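PDB 3BFM: biotin protein ligase-like protein of unknown function from Silicibacter sp., which is of unknown function but belongs to the biotin/lipoate protein ligase family, whose better-known members attach biotin or lipoate to carrier proteins. Local coordinates for residues A[67-72]-A[226-231]; A[89-92]-A[96-99]; A[184-189]-A[207-212]; A[214-217]-A[222-225]. All blocks are in the same frame, centred on the assembly; numbering follows the deposited sequence. Where two conformers were deposited one is given.

Interaction 1 (A[67-72]-A[226-231]); sequences MLPVCG and IPLTTV
At the seam between the ligase-like body and the small C-terminal sheet, Leu68 and Pro69 in the first turn of helix 67-82 meet Leu228 and Val231 of a 3-10 turn that follows strand 223-226. The contact is small and wholly apolar. Leu68 swings CG anti to its backbone nitrogen (chi1 -179°), which points CD2 at both partners: it touches Val231 CG2 at 3.9 Å and Leu228 CD1 at 4.1 Å, with its chain slanting across both. Leu228 splits its two methyls between neighbouring helix residues. While CD1 faces Leu68, CD2 abuts CD of the Pro69 ring at 3.8 Å.

The turn that presents these side chains is held from within. Pro227 O is gripped twice by Thr230, through the backbone N at 3.1 Å and through OG1 at 2.9 Å, the hydroxyl lying almost on the extension of the carbonyl bond (168°). Val231 N then bonds to Leu228 O. Around the contact, Leu107 and Ile109 of strand 102-111 pack on Leu68, Ile109 also reaches Val231, and Phe213 and Trp186 cover Pro69. The result is a buried helix-to-3-10 junction between the ligase-like part and the C-terminal sheet, consistent with biotin protein ligases in which an SH3-like C-terminal domain packs on the catalytic one.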
loop_
_atom_site.group_PDB
_atom_site.type_symbol
_atom_site.label_atom_id
_atom_site.label_comp_id
_atom_site.label_asym_id
_atom_site.label_seq_id
_atom_site.Cartn_x
_atom_site.Cartn_y
_atom_site.Cartn_z
HETATM N N MSE A 67 -8.975 -12.733 -5.133
HETATM C CA MSE A 67 -9.095 -11.666 -4.148
HETATM C C MSE A 67 -10.299 -11.900 -3.213
HETATM O O MSE A 67 -10.296 -11.458 -2.048
HETATM C CB MSE A 67 -9.213 -10.282 -4.831
HETATM C CG MSE A 67 -7.930 -9.853 -5.596
HETATM SE SE MSE A 67 -6.409 -9.642 -4.406
HETATM C CE MSE A 67 -5.618 -11.493 -4.824
ATOM N N LEU A 68 -11.354 -12.548 -3.723
ATOM C CA LEU A 68 -12.506 -12.881 -2.851
ATOM C C LEU A 68 -12.122 -13.827 -1.692
ATOM O O LEU A 68 -12.265 -13.450 -0.505
ATOM C CB LEU A 68 -13.693 -13.419 -3.660
ATOM C CG LEU A 68 -14.949 -13.782 -2.882
ATOM C CD1 LEU A 68 -15.440 -12.536 -2.133
ATOM C CD2 LEU A 68 -16.039 -14.294 -3.805
ATOM N N PRO A 69 -11.628 -15.058 -2.000
ATOM C CA PRO A 69 -11.143 -15.899 -0.889
ATOM C C PRO A 69 -10.072 -15.281 -0.001
ATOM O O PRO A 69 -10.114 -15.429 1.229
ATOM C CB PRO A 69 -10.642 -17.166 -1.587
ATOM C CG PRO A 69 -10.768 -16.930 -3.024
ATOM C CD PRO A 69 -11.644 -15.801 -3.281
ATOM N N VAL A 70 -9.134 -14.577 -0.615
ATOM C CA VAL A 70 -8.130 -13.845 0.132
ATOM C C VAL A 70 -8.747 -12.904 1.155
ATOM O O VAL A 70 -8.329 -12.913 2.309
ATOM C CB VAL A 70 -7.156 -13.099 -0.792
ATOM C CG1 VAL A 70 -6.336 -12.049 -0.002
ATOM C CG2 VAL A 70 -6.230 -14.055 -1.549
ATOM N N CYS A 71 -9.728 -12.089 0.758
ATOM C CA CYS A 71 -10.341 -11.146 1.703
ATOM C C CYS A 71 -11.276 -11.844 2.706
ATOM O O CYS A 71 -11.546 -11.339 3.795
ATOM C CB CYS A 71 -11.082 -10.053 0.944
ATOM S SG CYS A 71 -9.911 -8.950 0.069
ATOM N N GLY A 72 -11.765 -13.032 2.345
ATOM C CA GLY A 72 -12.484 -13.867 3.280
ATOM C C GLY A 72 -11.594 -14.386 4.379
ATOM O O GLY A 72 -11.970 -14.363 5.551
ATOM N N ILE A 226 -17.574 -24.578 -11.985
ATOM C CA ILE A 226 -18.242 -23.280 -11.926
ATOM C C ILE A 226 -17.151 -22.264 -11.630
ATOM O O ILE A 226 -16.633 -22.220 -10.507
ATOM C CB ILE A 226 -19.322 -23.248 -10.848
ATOM C CG1 ILE A 226 -20.193 -24.512 -10.910
ATOM C CG2 ILE A 226 -20.159 -21.967 -10.965
ATOM C CD1 ILE A 226 -21.091 -24.586 -12.109
ATOM N N PRO A 227 -16.758 -21.467 -12.648
ATOM C CA PRO A 227 -15.688 -20.526 -12.382
ATOM C C PRO A 227 -16.150 -19.437 -11.378
ATOM O O PRO A 227 -17.317 -19.052 -11.359
ATOM C CB PRO A 227 -15.394 -19.901 -13.766
ATOM C CG PRO A 227 -16.151 -20.672 -14.752
ATOM C CD PRO A 227 -17.245 -21.366 -14.034
ATOM N N LEU A 228 -15.216 -18.931 -10.581
ATOM C CA LEU A 228 -15.539 -17.943 -9.565
ATOM C C LEU A 228 -15.990 -16.606 -10.189
ATOM O O LEU A 228 -16.737 -15.844 -9.557
ATOM C CB LEU A 228 -14.362 -17.759 -8.621
ATOM C CG LEU A 228 -14.634 -16.919 -7.367
ATOM C CD1 LEU A 228 -15.841 -17.381 -6.570
ATOM C CD2 LEU A 228 -13.360 -16.899 -6.516
ATOM N N THR A 229 -15.616 -16.365 -11.454
ATOM C CA THR A 229 -16.139 -15.223 -12.228
ATOM C C THR A 229 -17.675 -15.122 -12.259
ATOM O O THR A 229 -18.222 -14.002 -12.381
ATOM C CB THR A 229 -15.553 -15.176 -13.660
ATOM O OG1 THR A 229 -15.746 -16.439 -14.290
ATOM C CG2 THR A 229 -14.074 -14.930 -13.638
ATOM N N THR A 230 -18.375 -16.245 -12.062
ATOM C CA THR A 230 -19.820 -16.258 -11.999
ATOM C C THR A 230 -20.426 -15.444 -10.840
ATOM O O THR A 230 -21.592 -15.083 -10.906
ATOM C CB THR A 230 -20.413 -17.701 -11.980
ATOM O OG1 THR A 230 -20.085 -18.337 -10.749
ATOM C CG2 THR A 230 -19.888 -18.508 -13.165
ATOM N N VAL A 231 -19.649 -15.143 -9.799
ATOM C CA VAL A 231 -20.170 -14.397 -8.641
ATOM C C VAL A 231 -19.907 -12.898 -8.762
ATOM O O VAL A 231 -20.299 -12.140 -7.900
ATOM C CB VAL A 231 -19.604 -14.949 -7.295
ATOM C CG1 VAL A 231 -19.678 -16.501 -7.259
ATOM C CG2 VAL A 231 -18.186 -14.515 -7.092
#

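Interaction 2 (A[89-92]-A[96-99]); sequences VHLD and ALRI
His90 and Arg98 form the hydrogen-bonded pair of the beta hairpin 89-91/96-99, at one edge of the chain's large mixed sheet. His90 N donates to Arg98 O at 2.9 Å and Arg98 N returns the bond to His90 O, the first rather straighter (163°) than the second (153°). One step on, Asp92 N donates to Ala96 O, extending the ladder into the turn. A water gives one hydrogen to Ala96 O and the other to Asp92 O, so Ala96 O has two donors. Another water sits by His90 ND1 at 2.8 Å and reaches Arg98 O with a weak bond. Leu91 N, outside this ladder, bonds to Leu189 O of helix 179-189, and Leu97 bonds outward to strand 102-111.

Asp92 and Arg98 do not touch: OD2 and NE stand 5.1 Å apart, linked by a water that donates to OD2 at 2.8 Å and accepts from NE at 2.9 Å in the guanidinium plane. Asp92 CG, anti to the backbone N (chi1 -165°), puts the carboxylate toward that water. Asp92 OD1 meanwhile takes Asn94 N and a salt bridge from Arg197, and Arg98 NH1 bonds to Gly101 O. On the other face, Leu91 CD2 and Leu97 CD2 lie side by side, a tight 3.5 Å. The Asp92 carboxylate is thus probably balanced mainly by Arg197, with Arg98 likely adding a weaker, water-bridged influence.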
loop_
_atom_site.group_PDB
_atom_site.type_symbol
_atom_site.label_atom_id
_atom_site.label_comp_id
_atom_site.label_asym_id
_atom_site.label_seq_id
_atom_site.Cartn_x
_atom_site.Cartn_y
_atom_site.Cartn_z
ATOM N N VAL A 89 -16.092 -18.772 12.422
ATOM C CA VAL A 89 -16.371 -18.120 11.146
ATOM C C VAL A 89 -16.129 -19.119 9.998
ATOM O O VAL A 89 -15.082 -19.766 9.941
ATOM C CB VAL A 89 -15.523 -16.852 11.003
ATOM C CG1 VAL A 89 -15.822 -16.179 9.721
ATOM C CG2 VAL A 89 -15.824 -15.896 12.192
ATOM N N HIS A 90 -17.109 -19.265 9.102
ATOM C CA HIS A 90 -16.895 -20.003 7.861
ATOM C C HIS A 90 -17.204 -19.152 6.635
ATOM O O HIS A 90 -18.020 -18.214 6.684
ATOM C CB HIS A 90 -17.760 -21.263 7.831
ATOM C CG HIS A 90 -17.367 -22.281 8.852
ATOM N ND1 HIS A 90 -18.121 -22.529 9.983
ATOM C CD2 HIS A 90 -16.290 -23.097 8.930
ATOM C CE1 HIS A 90 -17.533 -23.468 10.703
ATOM N NE2 HIS A 90 -16.417 -23.828 10.088
ATOM N N LEU A 91 -16.558 -19.500 5.537
ATOM C CA LEU A 91 -16.634 -18.766 4.288
ATOM C C LEU A 91 -17.340 -19.572 3.220
ATOM O O LEU A 91 -16.928 -20.690 2.904
ATOM C CB LEU A 91 -15.219 -18.414 3.808
ATOM C CG LEU A 91 -14.289 -17.636 4.751
ATOM C CD1 LEU A 91 -12.838 -17.570 4.158
ATOM C CD2 LEU A 91 -14.871 -16.231 5.061
ATOM N N ASP A 92 -18.401 -19.027 2.650
ATOM C CA ASP A 92 -19.003 -19.659 1.497
ATOM C C ASP A 92 -18.204 -19.342 0.214
ATOM O O ASP A 92 -17.607 -18.260 0.028
ATOM C CB ASP A 92 -20.462 -19.232 1.358
ATOM C CG ASP A 92 -21.262 -20.111 0.419
ATOM O OD1 ASP A 92 -20.890 -20.211 -0.775
ATOM O OD2 ASP A 92 -22.297 -20.669 0.887
ATOM N N ALA A 96 -20.643 -15.433 0.765
ATOM C CA ALA A 96 -21.430 -15.341 1.979
ATOM C C ALA A 96 -20.617 -15.677 3.216
ATOM O O ALA A 96 -19.657 -16.484 3.177
ATOM C CB ALA A 96 -22.680 -16.225 1.902
ATOM N N LEU A 97 -20.936 -15.009 4.324
ATOM C CA LEU A 97 -20.220 -15.274 5.554
ATOM C C LEU A 97 -21.120 -16.053 6.492
ATOM O O LEU A 97 -22.316 -15.848 6.475
ATOM C CB LEU A 97 -19.764 -13.943 6.231
ATOM C CG LEU A 97 -18.730 -13.122 5.471
ATOM C CD1 LEU A 97 -18.500 -11.671 6.062
ATOM C CD2 LEU A 97 -17.403 -13.874 5.415
ATOM N N ARG A 98 -20.545 -16.922 7.316
ATOM C CA ARG A 98 -21.310 -17.605 8.338
ATOM C C ARG A 98 -20.642 -17.462 9.666
ATOM O O ARG A 98 -19.432 -17.621 9.778
ATOM C CB ARG A 98 -21.476 -19.095 8.031
ATOM C CG ARG A 98 -22.264 -19.374 6.751
ATOM C CD ARG A 98 -23.052 -20.663 6.826
ATOM N NE ARG A 98 -24.018 -20.661 5.730
ATOM C CZ ARG A 98 -25.345 -20.723 5.836
ATOM N NH1 ARG A 98 -25.965 -20.908 7.003
ATOM N NH2 ARG A 98 -26.074 -20.671 4.725
ATOM N N ILE A 99 -21.443 -17.134 10.677
ATOM C CA ILE A 99 -20.940 -17.021 12.040
ATOM C C ILE A 99 -21.744 -17.984 12.881
ATOM O O ILE A 99 -22.977 -17.948 12.845
ATOM C CB ILE A 99 -21.010 -15.547 12.547
ATOM C CG1 ILE A 99 -20.074 -14.697 11.669
ATOM C CG2 ILE A 99 -20.605 -15.462 13.984
ATOM C CD1 ILE A 99 -20.006 -13.182 12.022
HETATM O O HOH W 1 -19.665 -20.437 11.015
HETATM O O HOH W 2 -16.992 -16.077 2.039
HETATM O O HOH W 3 -23.801 -19.709 3.049
#

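Interaction 3 (A[184-189]-A[207-212]); sequences GEWRGL and LGVDED
Trp186 lays the far corner of its indole against Val209, CZ3 meeting CG1 at 3.9 Å with the two side chains running obliquely to one another. Its CG is anti to the backbone nitrogen (chi1 -172°), which carries the ring system off helix 179-189 toward the strand 205-209. The same indole is wedged among other parts of the fold: Leu91 of strand 89-91 and Met193 both pack on it.

One residue along, Arg187 stretches out almost fully (chi2 178°) and brings the edge of its guanidinium to Gly208, NH1 lying 4.4 Å from CA. Gly208 has no side chain to stand in the way. Farther along, Asp212 forms a salt bridge with Lys63, which lies in another part of the fold.

Between the two segments themselves no hydrogen bond forms. Helix and strand are therefore joined here by van der Waals packing round a buried tryptophan, and the polar tie to the helix is the bond from His183 NE2, just outside the segment, to Glu211 O.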
loop_
_atom_site.group_PDB
_atom_site.type_symbol
_atom_site.label_atom_id
_atom_site.label_comp_id
_atom_site.label_asym_id
_atom_site.label_seq_id
_atom_site.Cartn_x
_atom_site.Cartn_y
_atom_site.Cartn_z
ATOM N N GLY A 184 -4.916 -23.518 1.132
ATOM C CA GLY A 184 -5.029 -24.299 2.359
ATOM C C GLY A 184 -5.765 -23.581 3.454
ATOM O O GLY A 184 -6.628 -24.168 4.102
ATOM N N GLU A 185 -5.443 -22.299 3.665
ATOM C CA GLU A 185 -6.125 -21.523 4.691
ATOM C C GLU A 185 -7.612 -21.470 4.395
ATOM O O GLU A 185 -8.443 -21.659 5.308
ATOM C CB GLU A 185 -5.587 -20.099 4.756
ATOM C CG GLU A 185 -4.182 -19.991 5.287
ATOM C CD GLU A 185 -4.018 -20.567 6.681
ATOM O OE1 GLU A 185 -4.877 -20.278 7.548
ATOM O OE2 GLU A 185 -3.033 -21.310 6.901
ATOM N N TRP A 186 -7.939 -21.216 3.124
ATOM C CA TRP A 186 -9.330 -21.062 2.693
ATOM C C TRP A 186 -10.109 -22.380 2.811
ATOM O O TRP A 186 -11.237 -22.412 3.332
ATOM C CB TRP A 186 -9.432 -20.486 1.266
ATOM C CG TRP A 186 -10.820 -20.152 0.932
ATOM C CD1 TRP A 186 -11.474 -18.979 1.209
ATOM C CD2 TRP A 186 -11.783 -21.012 0.330
ATOM N NE1 TRP A 186 -12.793 -19.068 0.831
ATOM C CE2 TRP A 186 -12.993 -20.297 0.258
ATOM C CE3 TRP A 186 -11.726 -22.300 -0.208
ATOM C CZ2 TRP A 186 -14.132 -20.823 -0.295
ATOM C CZ3 TRP A 186 -12.893 -22.840 -0.764
ATOM C CH2 TRP A 186 -14.070 -22.098 -0.809
ATOM N N ARG A 187 -9.488 -23.475 2.396
ATOM C CA ARG A 187 -10.150 -24.781 2.499
ATOM C C ARG A 187 -10.570 -25.112 3.934
ATOM O O ARG A 187 -11.653 -25.648 4.136
ATOM C CB ARG A 187 -9.257 -25.900 1.914
ATOM C CG ARG A 187 -9.719 -27.307 2.247
ATOM C CD ARG A 187 -8.829 -28.362 1.613
ATOM N NE ARG A 187 -9.542 -29.642 1.555
ATOM C CZ ARG A 187 -10.312 -30.050 0.544
ATOM N NH1 ARG A 187 -10.491 -29.306 -0.543
ATOM N NH2 ARG A 187 -10.905 -31.235 0.611
ATOM N N GLY A 188 -9.749 -24.761 4.914
ATOM C CA GLY A 188 -10.084 -24.988 6.314
ATOM C C GLY A 188 -11.291 -24.224 6.821
ATOM O O GLY A 188 -11.923 -24.634 7.793
ATOM N N LEU A 189 -11.596 -23.099 6.170
ATOM C CA LEU A 189 -12.720 -22.240 6.522
ATOM C C LEU A 189 -13.932 -22.419 5.644
ATOM O O LEU A 189 -15.005 -21.851 5.930
ATOM C CB LEU A 189 -12.264 -20.788 6.444
ATOM C CG LEU A 189 -11.087 -20.452 7.347
ATOM C CD1 LEU A 189 -10.624 -19.023 7.068
ATOM C CD2 LEU A 189 -11.459 -20.642 8.824
ATOM N N LEU A 207 -17.191 -30.680 -4.067
ATOM C CA LEU A 207 -16.024 -31.515 -3.963
ATOM C C LEU A 207 -14.801 -30.747 -3.502
ATOM O O LEU A 207 -14.068 -31.192 -2.628
ATOM C CB LEU A 207 -15.737 -32.090 -5.339
ATOM C CG LEU A 207 -14.927 -33.358 -5.424
ATOM C CD1 LEU A 207 -15.722 -34.480 -4.752
ATOM C CD2 LEU A 207 -14.673 -33.607 -6.918
ATOM N N GLY A 208 -14.541 -29.614 -4.147
ATOM C CA GLY A 208 -13.484 -28.705 -3.723
ATOM C C GLY A 208 -13.375 -27.612 -4.758
ATOM O O GLY A 208 -14.360 -27.338 -5.474
ATOM N N VAL A 209 -12.185 -27.031 -4.885
ATOM C CA VAL A 209 -11.973 -25.990 -5.873
ATOM C C VAL A 209 -10.726 -26.249 -6.716
ATOM O O VAL A 209 -9.817 -26.931 -6.266
ATOM C CB VAL A 209 -11.862 -24.594 -5.214
ATOM C CG1 VAL A 209 -13.151 -24.281 -4.416
ATOM C CG2 VAL A 209 -10.651 -24.522 -4.307
ATOM N N ASP A 210 -10.719 -25.705 -7.927
ATOM C CA ASP A 210 -9.529 -25.740 -8.772
ATOM C C ASP A 210 -8.591 -24.614 -8.399
ATOM O O ASP A 210 -8.882 -23.847 -7.453
ATOM C CB ASP A 210 -9.907 -25.790 -10.268
ATOM C CG ASP A 210 -10.243 -24.433 -10.862
ATOM O OD1 ASP A 210 -10.301 -23.419 -10.131
ATOM O OD2 ASP A 210 -10.420 -24.389 -12.104
ATOM N N GLU A 211 -7.460 -24.506 -9.102
ATOM C CA GLU A 211 -6.421 -23.549 -8.740
ATOM C C GLU A 211 -6.890 -22.092 -8.817
ATOM O O GLU A 211 -6.382 -21.231 -8.081
ATOM C CB GLU A 211 -5.180 -23.729 -9.624
ATOM C CG GLU A 211 -5.336 -23.166 -11.028
ATOM N N ASP A 212 -7.839 -21.820 -9.708
ATOM C CA ASP A 212 -8.478 -20.495 -9.805
ATOM C C ASP A 212 -9.715 -20.306 -8.904
ATOM O O ASP A 212 -10.493 -19.360 -9.100
ATOM C CB ASP A 212 -8.861 -20.193 -11.248
ATOM C CG ASP A 212 -7.656 -20.041 -12.159
ATOM O OD1 ASP A 212 -6.515 -19.894 -11.658
ATOM O OD2 ASP A 212 -7.868 -20.067 -13.389
#

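Interaction 4 (A[214-217]-A[222-225]); sequences GMLL and TTHL
Two backbone hydrogen bonds clasp Leu217 and His224 in a beta hairpin, the last two strands of the small antiparallel C-terminal sheet. Leu217 N donates to His224 O at 2.9 Å, nearly straight at 175°, and His224 N returns the bond to Leu217 O at 2.7 Å (169°). Alongside these bonds run weaker CA-H...O contacts: Leu225 CA faces Met215 O, Leu216 CA faces His224 O, and Thr223 CA comes near Leu217 O.

Around the turn, His224 NE2 bonds to Asp219 OD2, Thr223 OG1 to Arg218 NE at the end of the first strand, and the backbone Thr222 N to Asp219 OD1. The Asp219 bond holds the His224 ring at its far end, and the ring comes obliquely past Leu217 O, with CD2 at 3.5 Å.

Leu216 and Leu225 form the neighbouring non-hydrogen-bonded pair and share the sheet face turned away from Leu217 and His224. Leu216 CD2 touches Leu225 CD1 at 4.1 Å and Thr223 CG2 at the same distance, crossing both side chains at a slant. With CG anti to the backbone nitrogen (chi1 177°), Leu225 lets CD1 reach Gly214 C as well, at 4.0 Å. On the first strand, Met215, a selenomethionine, sends its chain off to pack on Trp93, Phe206 and Arg197. One face of the His224 imidazole carries the methyl of Thr222, CG2 lying 3.5 Å above the ring plane toward its rim.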
loop_
_atom_site.group_PDB
_atom_site.type_symbol
_atom_site.label_atom_id
_atom_site.label_comp_id
_atom_site.label_asym_id
_atom_site.label_seq_id
_atom_site.Cartn_x
_atom_site.Cartn_y
_atom_site.Cartn_z
ATOM N N GLY A 214 -12.360 -22.077 -8.797
ATOM C CA GLY A 214 -13.607 -22.522 -9.448
ATOM C C GLY A 214 -14.167 -23.716 -8.704
ATOM O O GLY A 214 -13.406 -24.551 -8.218
HETATM N N MSE A 215 -15.478 -23.765 -8.538
HETATM C CA MSE A 215 -16.097 -24.833 -7.749
HETATM C C MSE A 215 -16.167 -26.097 -8.576
HETATM O O MSE A 215 -16.652 -26.080 -9.702
HETATM C CB MSE A 215 -17.521 -24.479 -7.360
HETATM C CG MSE A 215 -18.275 -25.562 -6.639
HETATM SE SE MSE A 215 -20.049 -25.101 -6.128
HETATM C CE MSE A 215 -19.510 -23.938 -4.582
ATOM N N LEU A 216 -15.738 -27.186 -7.955
ATOM C CA LEU A 216 -15.924 -28.516 -8.496
ATOM C C LEU A 216 -17.176 -29.097 -7.848
ATOM O O LEU A 216 -17.193 -29.396 -6.663
ATOM C CB LEU A 216 -14.680 -29.368 -8.222
ATOM C CG LEU A 216 -13.394 -28.828 -8.877
ATOM C CD1 LEU A 216 -12.169 -29.279 -8.140
ATOM C CD2 LEU A 216 -13.366 -29.250 -10.328
ATOM N N LEU A 217 -18.211 -29.285 -8.654
ATOM C CA LEU A 217 -19.521 -29.753 -8.195
ATOM C C LEU A 217 -19.811 -31.089 -8.885
ATOM O O LEU A 217 -20.012 -31.144 -10.105
ATOM C CB LEU A 217 -20.590 -28.722 -8.519
ATOM C CG LEU A 217 -21.986 -28.883 -7.919
ATOM C CD1 LEU A 217 -21.908 -28.855 -6.407
ATOM C CD2 LEU A 217 -22.933 -27.791 -8.442
ATOM N N THR A 222 -21.226 -36.582 -13.580
ATOM C CA THR A 222 -20.268 -35.644 -14.108
ATOM C C THR A 222 -19.783 -34.716 -13.013
ATOM O O THR A 222 -20.336 -34.702 -11.929
ATOM C CB THR A 222 -20.880 -34.804 -15.250
ATOM O OG1 THR A 222 -19.834 -34.194 -16.019
ATOM C CG2 THR A 222 -21.846 -33.744 -14.716
ATOM N N THR A 223 -18.699 -34.011 -13.299
ATOM C CA THR A 223 -18.224 -32.934 -12.425
ATOM C C THR A 223 -18.338 -31.631 -13.186
ATOM O O THR A 223 -17.792 -31.478 -14.279
ATOM C CB THR A 223 -16.786 -33.130 -11.990
ATOM O OG1 THR A 223 -16.620 -34.395 -11.338
ATOM C CG2 THR A 223 -16.356 -32.023 -11.011
ATOM N N HIS A 224 -19.058 -30.679 -12.598
ATOM C CA HIS A 224 -19.202 -29.344 -13.174
ATOM C C HIS A 224 -18.087 -28.499 -12.637
ATOM O O HIS A 224 -17.696 -28.657 -11.475
ATOM C CB HIS A 224 -20.533 -28.728 -12.765
ATOM C CG HIS A 224 -21.713 -29.546 -13.142
ATOM N ND1 HIS A 224 -22.168 -29.623 -14.438
ATOM C CD2 HIS A 224 -22.531 -30.335 -12.406
ATOM C CE1 HIS A 224 -23.220 -30.419 -14.485
ATOM N NE2 HIS A 224 -23.453 -30.876 -13.268
ATOM N N LEU A 225 -17.549 -27.629 -13.491
ATOM C CA LEU A 225 -16.657 -26.555 -13.038
ATOM C C LEU A 225 -17.402 -25.226 -13.128
ATOM O O LEU A 225 -17.816 -24.808 -14.195
ATOM C CB LEU A 225 -15.363 -26.507 -13.857
ATOM C CG LEU A 225 -14.383 -25.380 -13.507
ATOM C CD1 LEU A 225 -13.754 -25.668 -12.207
ATOM C CD2 LEU A 225 -13.294 -25.256 -14.568
#

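Going from the N terminus, segment 67-72 opens the longest loop, which interaction 1 closes only at 226-231, near the end of the chain. Interactions 2, 3 and 4 all fall within that loop, one after another, and none cross. Interaction 2 closes a short hairpin at the edge of the large sheet; interaction 3 closes the span between helix 179-189 and the small sheet; interaction 4 closes the last hairpin of that sheet. They also touch in space: Gly72 packs on Leu91, Asp212 on Leu228, Gly208 pairs with Leu216, and Ile226 with Met215. Interactions 1 and 3 together join the ligase-like part to the C-terminal sheet.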